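Local coordinates for CalU16 (Micromonospora echinospora, PDB 4FPW), which probably protects its calicheamicin-producing host from the enediyne by self-sacrifice, as a member of the AHA1 family, at residues I84-E89 with S94-R99; L111-T116 with V126-A131. All blocks are in the same frame, centred on the assembly; numbering follows the deposited sequence.

How the interactions relate
Neighbouring strands of one antiparallel sheet give the two interactions a common base. Interaction 1 pairs 84-89 with 94-99 inside a hairpin, is only partly buried, and rests mainly on backbone hydrogen bonds, with side chains filling in below. Interaction 2 is the more buried, nearer the centre of the molecule, and ties 111-116 to the helix segment 126-131 through side chains alone. The strands carrying 94-99 and 111-116 run next to each other, so the contacts meet directly: the guanidinium of R99 forms a salt bridge with E112 on one face, while S94 packs on H113 on the other. On that second face the indole of W86 from interaction 1 reaches both aromatic residues of interaction 2.

Interaction 1. Residues I84-E89 with S94-R99; sequences ISWVYE and SEVELR
The side chains of W86 and V96 meet beneath a short antiparallel ladder: V96 CG2 lies 3.6 Å from W86 CE3, approaching the indole obliquely. With CG anti to the backbone N (chi1 -166°), the W86 ring is carried out from the strand, and W86 CB packs 3.7 Å from S94 CB. I84 lies alongside V96, pointing the same way, with CG1 4.1 Å from V96 CB. From there I84 CD1 reaches into the plane of the indole at its edge, 3.5 Å from W86 CE3.

Above this apolar layer, I84 and V96 exchange two backbone bonds, the straighter running from V96 N to I84 O (3.0 Å, 171°). The W86 and S94 pair is less regular: S94 N reaches W86 O from a position tilted out of the carbonyl plane, and the return bond from W86 N to S94 O is weak. On the opposite face, S85 OG binds the backbone N of D72 and E95 forms a salt bridge with R13. On the W86 face, F63 touches I84 and L65 touches W86. Residues alternating between a polar face and a largely apolar one suit a hairpin of the curved antiparallel sheet in the Bet v 1-like fold.

Interaction 2. Residues L111-T116 with V126-A131; sequences LEHATT and VGWEMA
L111 and W128 are the residues at which the two backbones come nearest, with L111 CA and W128 CA 8.2 Å apart. That spacing leaves the strand and the helix joined through side chains alone. The long helix 118-138 lying against a curved antiparallel sheet is the hallmark of the helix-grip architecture of the Bet v 1-like clan, and this contact shows how a single large residue can span such an interface. L111 and H113, two positions apart on the strand, both point toward the helix, and W128 points toward the strand in return.

The leucine serves the indole from one face. L111 CD2 sits almost on the normal of the five-membered ring, 3.6 Å from its centroid, in a CH-pi contact. The histidine comes to the edge instead. W128 NE1 donates to H113 ND1 over 3.1 Å, with an N-H...acceptor angle of 161°, and the bond lies close to both ring planes although the planes themselves are turned 58° apart. One hydrogen bond thus gives the indole N-H a partner and fixes the acceptor side of the imidazole. A chi1 of -167° leaves the imidazole of H113 projecting from the strand, and the turn about chi2 presents ND1 to the indole edge.

W86, on another strand of the sheet, adds a third aromatic group: it meets H113 edge to face and the W128 ring at an inclined angle. The next helix residue, E129, turns to other elements, forming a salt bridge with R8 and accepting a bond from W173 NE1. Back at the strand, the second leucine methyl extends the cover beyond the pyrrole ring, L111 CD1 lying 3.8 Å from W128 CE3.

Interaction 1. Residues I84-E89 with S94-R99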
loop_
_atom_site.group_PDB
_atom_site.type_symbol
_atom_site.label_atom_id
_atom_site.label_comp_id
_atom_site.label_asym_id
_atom_site.label_seq_id
_atom_site.Cartn_x
_atom_site.Cartn_y
_atom_site.Cartn_z
ATOM N N ILE A 84 -0.161 5.997 7.389
ATOM C CA ILE A 84 -0.884 5.310 8.419
ATOM C C ILE A 84 0.025 4.275 9.065
ATOM O O ILE A 84 0.964 3.781 8.416
ATOM C CB ILE A 84 -2.114 4.583 7.854
ATOM C CG1 ILE A 84 -1.726 3.599 6.737
ATOM C CG2 ILE A 84 -3.124 5.581 7.352
ATOM C CD1 ILE A 84 -2.648 2.405 6.668
ATOM N N SER A 85 -0.252 3.957 10.330
ATOM C CA SER A 85 0.457 2.877 11.028
ATOM C C SER A 85 -0.220 1.594 10.637
ATOM O O SER A 85 -1.295 1.610 10.064
ATOM C CB SER A 85 0.412 3.033 12.567
ATOM O OG SER A 85 -0.887 2.763 13.096
ATOM N N TRP A 86 0.402 0.478 10.963
ATOM C CA TRP A 86 -0.060 -0.795 10.464
ATOM C C TRP A 86 0.236 -1.889 11.500
ATOM O O TRP A 86 1.374 -2.382 11.598
ATOM C CB TRP A 86 0.630 -1.076 9.131
ATOM C CG TRP A 86 0.028 -2.171 8.362
ATOM C CD1 TRP A 86 0.376 -3.484 8.398
ATOM C CD2 TRP A 86 -1.042 -2.059 7.427
ATOM N NE1 TRP A 86 -0.429 -4.215 7.552
ATOM C CE2 TRP A 86 -1.304 -3.358 6.937
ATOM C CE3 TRP A 86 -1.813 -0.983 6.956
ATOM C CZ2 TRP A 86 -2.291 -3.612 5.998
ATOM C CZ3 TRP A 86 -2.783 -1.229 6.010
ATOM C CH2 TRP A 86 -3.016 -2.538 5.534
ATOM N N VAL A 87 -0.788 -2.251 12.282
ATOM C CA VAL A 87 -0.609 -3.235 13.356
ATOM C C VAL A 87 -1.275 -4.575 12.999
ATOM O O VAL A 87 -2.415 -4.596 12.531
ATOM C CB VAL A 87 -0.989 -2.695 14.779
ATOM C CG1 VAL A 87 -1.680 -1.331 14.749
ATOM C CG2 VAL A 87 -1.796 -3.715 15.580
ATOM N N TYR A 88 -0.526 -5.672 13.181
ATOM C CA TYR A 88 -1.013 -7.021 12.890
ATOM C C TYR A 88 -0.471 -8.072 13.883
ATOM O O TYR A 88 0.704 -8.066 14.260
ATOM C CB TYR A 88 -0.709 -7.421 11.440
ATOM C CG TYR A 88 -1.477 -8.651 10.953
ATOM C CD1 TYR A 88 -2.849 -8.595 10.721
ATOM C CD2 TYR A 88 -0.825 -9.874 10.726
ATOM C CE1 TYR A 88 -3.555 -9.711 10.284
ATOM C CE2 TYR A 88 -1.516 -10.993 10.279
ATOM C CZ TYR A 88 -2.880 -10.911 10.056
ATOM O OH TYR A 88 -3.565 -12.029 9.622
ATOM N N GLU A 89 -1.346 -8.987 14.271
ATOM C CA GLU A 89 -1.166 -9.838 15.456
ATOM C C GLU A 89 0.257 -10.363 15.776
ATOM O O GLU A 89 0.832 -10.049 16.841
ATOM C CB GLU A 89 -2.152 -11.013 15.371
ATOM C CG GLU A 89 -1.991 -12.098 16.425
ATOM C CD GLU A 89 -2.246 -11.599 17.830
ATOM O OE1 GLU A 89 -3.173 -12.136 18.481
ATOM O OE2 GLU A 89 -1.524 -10.678 18.279
ATOM N N SER A 94 4.282 -1.516 11.567
ATOM C CA SER A 94 4.738 -1.110 10.246
ATOM C C SER A 94 4.193 0.262 9.946
ATOM O O SER A 94 3.462 0.838 10.749
ATOM C CB SER A 94 4.206 -2.079 9.193
ATOM O OG SER A 94 4.726 -3.390 9.335
ATOM N N GLU A 95 4.535 0.778 8.773
ATOM C CA GLU A 95 4.045 2.081 8.333
ATOM C C GLU A 95 3.865 1.988 6.843
ATOM O O GLU A 95 4.683 1.381 6.156
ATOM C CB GLU A 95 5.084 3.133 8.672
ATOM C CG GLU A 95 4.609 4.557 8.875
ATOM C CD GLU A 95 5.690 5.373 9.573
ATOM O OE1 GLU A 95 5.981 5.057 10.751
ATOM O OE2 GLU A 95 6.272 6.299 8.952
ATOM N N VAL A 96 2.782 2.574 6.351
ATOM C CA VAL A 96 2.449 2.537 4.946
ATOM C C VAL A 96 2.203 3.971 4.477
ATOM O O VAL A 96 1.660 4.797 5.231
ATOM C CB VAL A 96 1.197 1.680 4.648
ATOM C CG1 VAL A 96 1.160 1.309 3.161
ATOM C CG2 VAL A 96 1.177 0.407 5.472
ATOM N N GLU A 97 2.598 4.265 3.231
ATOM C CA GLU A 97 2.425 5.608 2.702
ATOM C C GLU A 97 2.011 5.588 1.261
ATOM O O GLU A 97 2.521 4.804 0.457
ATOM C CB GLU A 97 3.702 6.435 2.842
ATOM C CG GLU A 97 3.483 7.917 2.602
ATOM C CD GLU A 97 4.751 8.720 2.750
ATOM O OE1 GLU A 97 5.167 8.998 3.894
ATOM O OE2 GLU A 97 5.346 9.073 1.716
ATOM N N LEU A 98 1.078 6.463 0.937
ATOM C CA LEU A 98 0.653 6.617 -0.416
ATOM C C LEU A 98 0.946 8.035 -0.839
ATOM O O LEU A 98 0.534 8.965 -0.154
ATOM C CB LEU A 98 -0.835 6.348 -0.532
ATOM C CG LEU A 98 -1.338 6.413 -1.976
ATOM C CD1 LEU A 98 -1.215 5.045 -2.625
ATOM C CD2 LEU A 98 -2.773 6.909 -2.010
ATOM N N ARG A 99 1.660 8.179 -1.960
ATOM C CA ARG A 99 1.846 9.456 -2.643
ATOM C C ARG A 99 1.290 9.353 -4.059
ATOM O O ARG A 99 1.650 8.444 -4.810
ATOM C CB ARG A 99 3.323 9.830 -2.736
ATOM C CG ARG A 99 4.074 9.719 -1.428
ATOM C CD ARG A 99 5.581 9.778 -1.635
ATOM N NE ARG A 99 6.233 8.868 -0.699
ATOM C CZ ARG A 99 6.722 7.662 -0.988
ATOM N NH1 ARG A 99 6.701 7.188 -2.227
ATOM N NH2 ARG A 99 7.274 6.936 -0.017
#

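Interaction 2. Residues L111-T116 with V126-A131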
loop_
_atom_site.group_PDB
_atom_site.type_symbol
_atom_site.label_atom_id
_atom_site.label_comp_id
_atom_site.label_asym_id
_atom_site.label_seq_id
_atom_site.Cartn_x
_atom_site.Cartn_y
_atom_site.Cartn_z
ATOM N N LEU A 111 3.190 3.568 -3.525
ATOM C CA LEU A 111 2.808 2.970 -2.274
ATOM C C LEU A 111 3.985 2.288 -1.633
ATOM O O LEU A 111 4.515 1.313 -2.183
ATOM C CB LEU A 111 1.667 1.982 -2.442
ATOM C CG LEU A 111 1.095 1.556 -1.082
ATOM C CD1 LEU A 111 -0.407 1.422 -1.194
ATOM C CD2 LEU A 111 1.698 0.255 -0.577
ATOM N N GLU A 112 4.359 2.801 -0.451
ATOM C CA GLU A 112 5.517 2.330 0.289
ATOM C C GLU A 112 5.103 1.852 1.660
ATOM O O GLU A 112 4.527 2.606 2.450
ATOM C CB GLU A 112 6.562 3.441 0.446
ATOM C CG GLU A 112 7.775 2.997 1.257
ATOM C CD GLU A 112 8.913 3.993 1.278
ATOM O OE1 GLU A 112 8.761 5.139 0.795
ATOM O OE2 GLU A 112 9.984 3.605 1.776
ATOM N N HIS A 113 5.421 0.597 1.928
ATOM C CA HIS A 113 5.188 -0.035 3.206
ATOM C C HIS A 113 6.558 -0.346 3.776
ATOM O O HIS A 113 7.350 -1.066 3.163
ATOM C CB HIS A 113 4.401 -1.320 3.002
ATOM C CG HIS A 113 3.826 -1.902 4.259
ATOM N ND1 HIS A 113 2.615 -2.557 4.277
ATOM C CD2 HIS A 113 4.289 -1.944 5.530
ATOM C CE1 HIS A 113 2.361 -2.992 5.493
ATOM N NE2 HIS A 113 3.357 -2.627 6.273
ATOM N N ALA A 114 6.838 0.231 4.943
ATOM C CA ALA A 114 8.100 0.050 5.631
ATOM C C ALA A 114 7.870 -0.834 6.842
ATOM O O ALA A 114 6.851 -0.703 7.530
ATOM C CB ALA A 114 8.658 1.395 6.063
ATOM N N THR A 115 8.834 -1.718 7.096
ATOM C CA THR A 115 8.784 -2.660 8.200
ATOM C C THR A 115 10.170 -3.199 8.502
ATOM O O THR A 115 10.950 -3.458 7.586
ATOM C CB THR A 115 7.912 -3.869 7.877
ATOM O OG1 THR A 115 8.200 -4.911 8.821
ATOM C CG2 THR A 115 8.181 -4.391 6.455
ATOM N N THR A 116 10.448 -3.396 9.786
ATOM C CA THR A 116 11.746 -3.848 10.272
ATOM C C THR A 116 11.901 -5.357 10.094
ATOM O O THR A 116 12.980 -5.898 10.306
ATOM C CB THR A 116 11.893 -3.557 11.787
ATOM O OG1 THR A 116 10.866 -4.255 12.500
ATOM C CG2 THR A 116 11.772 -2.057 12.102
ATOM N N VAL A 126 4.061 -8.040 -2.118
ATOM C CA VAL A 126 3.171 -8.908 -2.869
ATOM C C VAL A 126 1.710 -8.611 -2.530
ATOM O O VAL A 126 0.885 -8.501 -3.415
ATOM C CB VAL A 126 3.480 -10.400 -2.611
ATOM C CG1 VAL A 126 2.477 -11.288 -3.328
ATOM C CG2 VAL A 126 4.898 -10.751 -3.052
ATOM N N GLY A 127 1.404 -8.451 -1.245
ATOM C CA GLY A 127 0.047 -8.228 -0.797
ATOM C C GLY A 127 -0.546 -6.960 -1.336
ATOM O O GLY A 127 -1.727 -6.922 -1.685
ATOM N N TRP A 128 0.252 -5.910 -1.408
ATOM C CA TRP A 128 -0.231 -4.677 -2.032
ATOM C C TRP A 128 -0.384 -4.802 -3.534
ATOM O O TRP A 128 -1.303 -4.230 -4.118
ATOM C CB TRP A 128 0.665 -3.490 -1.705
ATOM C CG TRP A 128 0.442 -3.047 -0.327
ATOM C CD1 TRP A 128 1.280 -3.216 0.720
ATOM C CD2 TRP A 128 -0.731 -2.409 0.190
ATOM N NE1 TRP A 128 0.719 -2.709 1.851
ATOM C CE2 TRP A 128 -0.514 -2.198 1.559
ATOM C CE3 TRP A 128 -1.930 -1.962 -0.383
ATOM C CZ2 TRP A 128 -1.453 -1.565 2.387
ATOM C CZ3 TRP A 128 -2.871 -1.336 0.438
ATOM C CH2 TRP A 128 -2.619 -1.142 1.810
ATOM N N GLU A 129 0.515 -5.539 -4.166
ATOM C CA GLU A 129 0.447 -5.689 -5.617
ATOM C C GLU A 129 -0.843 -6.368 -6.020
ATOM O O GLU A 129 -1.493 -5.927 -6.966
ATOM C CB GLU A 129 1.629 -6.480 -6.141
ATOM C CG GLU A 129 2.815 -5.617 -6.509
ATOM C CD GLU A 129 3.941 -6.451 -7.068
ATOM O OE1 GLU A 129 4.713 -7.030 -6.283
ATOM O OE2 GLU A 129 4.045 -6.568 -8.294
HETATM N N MSE A 130 -1.218 -7.423 -5.291
HETATM C CA MSE A 130 -2.477 -8.136 -5.544
HETATM C C MSE A 130 -3.616 -7.169 -5.401
HETATM O O MSE A 130 -4.539 -7.136 -6.220
HETATM C CB MSE A 130 -2.719 -9.254 -4.535
HETATM C CG MSE A 130 -1.652 -10.350 -4.540
HETATM SE SE MSE A 130 -1.597 -11.347 -6.256
HETATM C CE MSE A 130 0.139 -12.074 -5.825
ATOM N N ALA A 131 -3.559 -6.363 -4.351
ATOM C CA ALA A 131 -4.607 -5.394 -4.076
ATOM C C ALA A 131 -4.668 -4.286 -5.122
ATOM O O ALA A 131 -5.760 -3.861 -5.520
ATOM C CB ALA A 131 -4.413 -4.787 -2.695
#